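Local coordinates for EGF family domain-containing protein (Toxoplasma gondii, PDB 4Z80) that probably acts in host-cell invasion as an AMA-family surface protein that binds a RON2-like partner peptide at the moving junction, at residues P88-K100 / T333-R347. Sequence-based numbering, arbitrary orientation.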
# COMPACT_ATOMS: atom_id res chain seq x y z
N PRO A 88 -8.03 14.78 6.26
CA PRO A 88 -8.21 13.34 6.49
C PRO A 88 -8.19 12.57 5.18
O PRO A 88 -9.21 12.35 4.54
CB PRO A 88 -9.57 13.26 7.18
CG PRO A 88 -10.28 14.48 6.82
CD PRO A 88 -9.28 15.53 6.45
N TYR A 89 -6.98 12.20 4.79
CA TYR A 89 -6.72 11.53 3.52
C TYR A 89 -6.42 10.04 3.67
O TYR A 89 -5.66 9.63 4.56
CB TYR A 89 -5.51 12.18 2.82
CG TYR A 89 -5.72 13.52 2.16
CD1 TYR A 89 -6.91 13.85 1.54
CD2 TYR A 89 -4.68 14.44 2.11
CE1 TYR A 89 -7.06 15.08 0.90
CE2 TYR A 89 -4.82 15.65 1.49
CZ TYR A 89 -6.01 15.97 0.89
OH TYR A 89 -6.13 17.20 0.27
N MET A 90 -6.98 9.24 2.77
CA MET A 90 -6.51 7.88 2.56
C MET A 90 -5.50 7.85 1.42
O MET A 90 -5.54 8.69 0.52
CB MET A 90 -7.68 6.92 2.28
CG MET A 90 -8.49 7.25 1.04
SD MET A 90 -9.96 6.19 0.98
CE MET A 90 -10.62 6.69 -0.60
N ALA A 91 -4.58 6.88 1.46
CA ALA A 91 -3.65 6.65 0.37
C ALA A 91 -4.44 6.23 -0.87
O ALA A 91 -5.30 5.35 -0.79
CB ALA A 91 -2.62 5.60 0.74
N ALA A 92 -4.14 6.85 -2.01
CA ALA A 92 -4.94 6.68 -3.22
C ALA A 92 -4.05 6.49 -4.43
O ALA A 92 -2.88 6.88 -4.42
CB ALA A 92 -5.85 7.87 -3.43
N GLY A 93 -4.64 5.92 -5.49
CA GLY A 93 -3.95 5.68 -6.74
C GLY A 93 -4.20 4.26 -7.19
O GLY A 93 -3.76 3.32 -6.54
N ALA A 94 -4.90 4.09 -8.30
CA ALA A 94 -5.36 2.76 -8.72
C ALA A 94 -4.27 1.83 -9.24
O ALA A 94 -4.48 0.61 -9.24
CB ALA A 94 -6.43 2.90 -9.77
N CYS A 95 -3.14 2.36 -9.69
CA CYS A 95 -2.06 1.52 -10.22
C CYS A 95 -1.05 1.15 -9.14
O CYS A 95 -0.62 2.01 -8.38
CB CYS A 95 -1.32 2.23 -11.35
SG CYS A 95 -2.32 2.51 -12.83
N PRO A 96 -0.64 -0.13 -9.09
CA PRO A 96 0.48 -0.50 -8.23
C PRO A 96 1.74 0.29 -8.59
O PRO A 96 2.01 0.53 -9.77
CB PRO A 96 0.67 -1.99 -8.51
CG PRO A 96 -0.64 -2.44 -9.04
CD PRO A 96 -1.20 -1.29 -9.80
N ASN A 97 2.48 0.69 -7.57
CA ASN A 97 3.64 1.55 -7.77
C ASN A 97 4.89 0.74 -7.48
O ASN A 97 5.24 0.50 -6.33
CB ASN A 97 3.54 2.78 -6.88
CG ASN A 97 4.42 3.91 -7.35
OD1 ASN A 97 5.46 3.69 -7.95
ND2 ASN A 97 4.00 5.14 -7.07
N TYR A 98 5.54 0.28 -8.54
CA TYR A 98 6.65 -0.64 -8.39
C TYR A 98 7.92 0.06 -7.93
O TYR A 98 8.34 1.08 -8.49
CB TYR A 98 6.88 -1.39 -9.71
CG TYR A 98 5.70 -2.26 -10.08
CD1 TYR A 98 5.51 -3.49 -9.48
CD2 TYR A 98 4.76 -1.83 -11.01
CE1 TYR A 98 4.42 -4.28 -9.80
CE2 TYR A 98 3.67 -2.62 -11.33
CZ TYR A 98 3.51 -3.84 -10.72
OH TYR A 98 2.42 -4.62 -11.04
N GLY A 99 8.52 -0.51 -6.89
CA GLY A 99 9.76 -0.00 -6.32
C GLY A 99 9.54 0.97 -5.18
O GLY A 99 10.48 1.26 -4.44
N LYS A 100 8.32 1.47 -5.02
CA LYS A 100 8.04 2.51 -4.03
C LYS A 100 8.01 1.98 -2.61
O LYS A 100 7.19 1.13 -2.26
CB LYS A 100 6.70 3.20 -4.36
CG LYS A 100 6.21 4.21 -3.31
CD LYS A 100 4.97 4.94 -3.82
CE LYS A 100 4.30 5.80 -2.76
NZ LYS A 100 3.18 6.59 -3.33
N THR A 333 -2.34 0.59 -3.06
CA THR A 333 -3.44 1.17 -2.30
C THR A 333 -4.61 0.20 -2.21
O THR A 333 -4.73 -0.76 -2.99
CB THR A 333 -3.92 2.51 -2.89
OG1 THR A 333 -4.64 2.28 -4.11
CG2 THR A 333 -2.73 3.43 -3.16
N SER A 334 -5.49 0.46 -1.26
CA SER A 334 -6.64 -0.39 -1.01
C SER A 334 -7.54 -0.42 -2.24
O SER A 334 -8.24 -1.41 -2.48
CB SER A 334 -7.40 0.12 0.22
OG SER A 334 -8.37 -0.81 0.68
N HIS A 335 -7.51 0.66 -3.01
CA HIS A 335 -8.35 0.80 -4.19
C HIS A 335 -7.53 0.62 -5.47
O HIS A 335 -7.47 1.49 -6.33
CB HIS A 335 -9.04 2.16 -4.16
CG HIS A 335 -10.01 2.33 -3.03
ND1 HIS A 335 -9.73 3.09 -1.91
CD2 HIS A 335 -11.27 1.85 -2.85
CE1 HIS A 335 -10.77 3.05 -1.09
NE2 HIS A 335 -11.71 2.30 -1.64
N THR A 336 -6.89 -0.54 -5.58
CA THR A 336 -6.16 -0.90 -6.78
C THR A 336 -7.14 -1.41 -7.83
O THR A 336 -8.05 -2.18 -7.50
CB THR A 336 -5.10 -1.96 -6.45
OG1 THR A 336 -4.12 -1.40 -5.57
CG2 THR A 336 -4.41 -2.48 -7.70
N ARG A 337 -6.97 -1.01 -9.09
CA ARG A 337 -7.92 -1.39 -10.13
C ARG A 337 -7.62 -2.83 -10.59
O ARG A 337 -6.46 -3.21 -10.74
CB ARG A 337 -7.90 -0.39 -11.30
CG ARG A 337 -6.55 -0.14 -12.00
CD ARG A 337 -6.66 1.00 -13.01
NE ARG A 337 -7.75 0.76 -13.96
CZ ARG A 337 -8.43 1.69 -14.62
NH1 ARG A 337 -8.15 2.98 -14.48
NH2 ARG A 337 -9.40 1.32 -15.44
N PRO A 338 -8.67 -3.63 -10.77
CA PRO A 338 -8.49 -5.06 -11.05
C PRO A 338 -8.00 -5.33 -12.47
O PRO A 338 -7.56 -6.44 -12.76
CB PRO A 338 -9.90 -5.63 -10.83
CG PRO A 338 -10.81 -4.50 -11.08
CD PRO A 338 -10.09 -3.27 -10.59
N ASP A 339 -8.07 -4.31 -13.32
CA ASP A 339 -7.58 -4.40 -14.69
C ASP A 339 -6.19 -3.76 -14.81
O ASP A 339 -5.81 -3.31 -15.89
CB ASP A 339 -8.57 -3.72 -15.66
CG ASP A 339 -8.94 -2.31 -15.23
OD1 ASP A 339 -8.42 -1.84 -14.20
OD2 ASP A 339 -9.74 -1.66 -15.94
N HIS A 340 -5.43 -3.72 -13.72
CA HIS A 340 -4.19 -2.95 -13.72
C HIS A 340 -3.16 -3.48 -14.71
O HIS A 340 -2.35 -2.71 -15.23
CB HIS A 340 -3.59 -2.90 -12.30
CG HIS A 340 -3.07 -4.20 -11.79
ND1 HIS A 340 -1.75 -4.60 -11.95
CD2 HIS A 340 -3.68 -5.22 -11.14
CE1 HIS A 340 -1.58 -5.79 -11.41
NE2 HIS A 340 -2.74 -6.19 -10.91
N GLU A 341 -3.17 -4.77 -15.02
CA GLU A 341 -2.20 -5.29 -15.98
C GLU A 341 -2.33 -4.65 -17.36
O GLU A 341 -1.34 -4.53 -18.08
CB GLU A 341 -2.33 -6.80 -16.12
CG GLU A 341 -1.93 -7.54 -14.86
CD GLU A 341 -3.08 -7.74 -13.91
OE1 GLU A 341 -4.14 -7.08 -14.07
OE2 GLU A 341 -2.93 -8.58 -12.99
N THR A 342 -3.54 -4.22 -17.72
CA THR A 342 -3.77 -3.64 -19.04
C THR A 342 -3.99 -2.13 -18.97
O THR A 342 -4.08 -1.48 -20.01
CB THR A 342 -4.99 -4.27 -19.75
OG1 THR A 342 -6.17 -4.13 -18.94
CG2 THR A 342 -4.74 -5.74 -20.03
N LYS A 343 -4.04 -1.58 -17.76
CA LYS A 343 -4.32 -0.16 -17.56
C LYS A 343 -3.16 0.60 -16.93
O LYS A 343 -3.17 1.84 -16.89
CB LYS A 343 -5.58 0.03 -16.70
CG LYS A 343 -6.88 -0.29 -17.41
CD LYS A 343 -7.25 0.81 -18.40
CE LYS A 343 -8.55 0.52 -19.11
NZ LYS A 343 -8.88 1.61 -20.07
N CYS A 344 -2.17 -0.14 -16.43
CA CYS A 344 -1.06 0.45 -15.67
C CYS A 344 0.28 -0.08 -16.17
O CYS A 344 0.33 -1.15 -16.77
CB CYS A 344 -1.19 0.13 -14.18
SG CYS A 344 -2.75 0.60 -13.45
N PRO A 345 1.37 0.66 -15.90
CA PRO A 345 2.67 0.17 -16.36
C PRO A 345 3.14 -1.07 -15.61
O PRO A 345 2.78 -1.28 -14.44
CB PRO A 345 3.61 1.36 -16.08
CG PRO A 345 2.71 2.53 -15.93
CD PRO A 345 1.46 2.01 -15.32
N PRO A 346 3.94 -1.90 -16.27
CA PRO A 346 4.53 -3.07 -15.62
C PRO A 346 5.68 -2.67 -14.69
O PRO A 346 6.10 -1.51 -14.65
CB PRO A 346 5.03 -3.89 -16.80
CG PRO A 346 5.45 -2.85 -17.77
CD PRO A 346 4.42 -1.76 -17.65
N ARG A 347 6.18 -3.65 -13.95
CA ARG A 347 7.25 -3.43 -12.99
C ARG A 347 8.55 -3.00 -13.63
O ARG A 347 9.23 -2.11 -13.13
CB ARG A 347 7.47 -4.71 -12.19
CG ARG A 347 8.55 -4.63 -11.14
CD ARG A 347 8.60 -5.90 -10.34
NE ARG A 347 9.22 -6.96 -11.12
CZ ARG A 347 10.46 -7.40 -10.97
NH1 ARG A 347 11.25 -6.91 -10.03
NH2 ARG A 347 10.91 -8.36 -11.76
O HOH W 1 -4.91 2.78 0.45
O HOH W 2 -7.45 4.45 -1.98
O HOH W 3 -2.26 0.65 -5.96
O HOH W 4 -7.59 4.28 -6.32
O HOH W 5 1.21 -0.44 -12.29
O HOH W 6 0.63 -3.29 -12.51
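C95 and C344 are joined by a disulfide, SG to SG 2.1 Å with a chi3 of -76°, which ties the loop before strand 97-98 to the end of the short helix 340-343.

Two direct hydrogen bonds hold the loops together further back. R337 N gives a nearly straight one (164°) to a lone pair of A94 O. T333 OG1 reaches G93 O at 2.8 Å from well above the carbonyl plane; chi1 of 73° sets this hydroxyl between its own backbone N and carbonyl carbon. Water 3 also donates to G93 O, and links it to T333 N and T336 OG1.

These loops belong to a PAN-type AMA ectodomain: strand 97-98 is the outermost strand, within this chain, of a small antiparallel sheet, next to 329-332, and 333-347 runs on from that neighbour, so the disulfide and bonds join what follows one strand to what precedes the other.

Aliphatic carbons lie over two rings. P96 CG sits over a face of H340, 4.1 Å from its centroid, while R347 lays CA and CB across one face of Y98, CB 3.8 Å from the centroid. Water 6 bridges Y98 OH and H340 ND1. At the far end, M90 SD comes to the edge of the H335 ring, whose ND1 is linked through water 2 to A91 O and whose NE2 is hydrogen-bonded to E177 OE2.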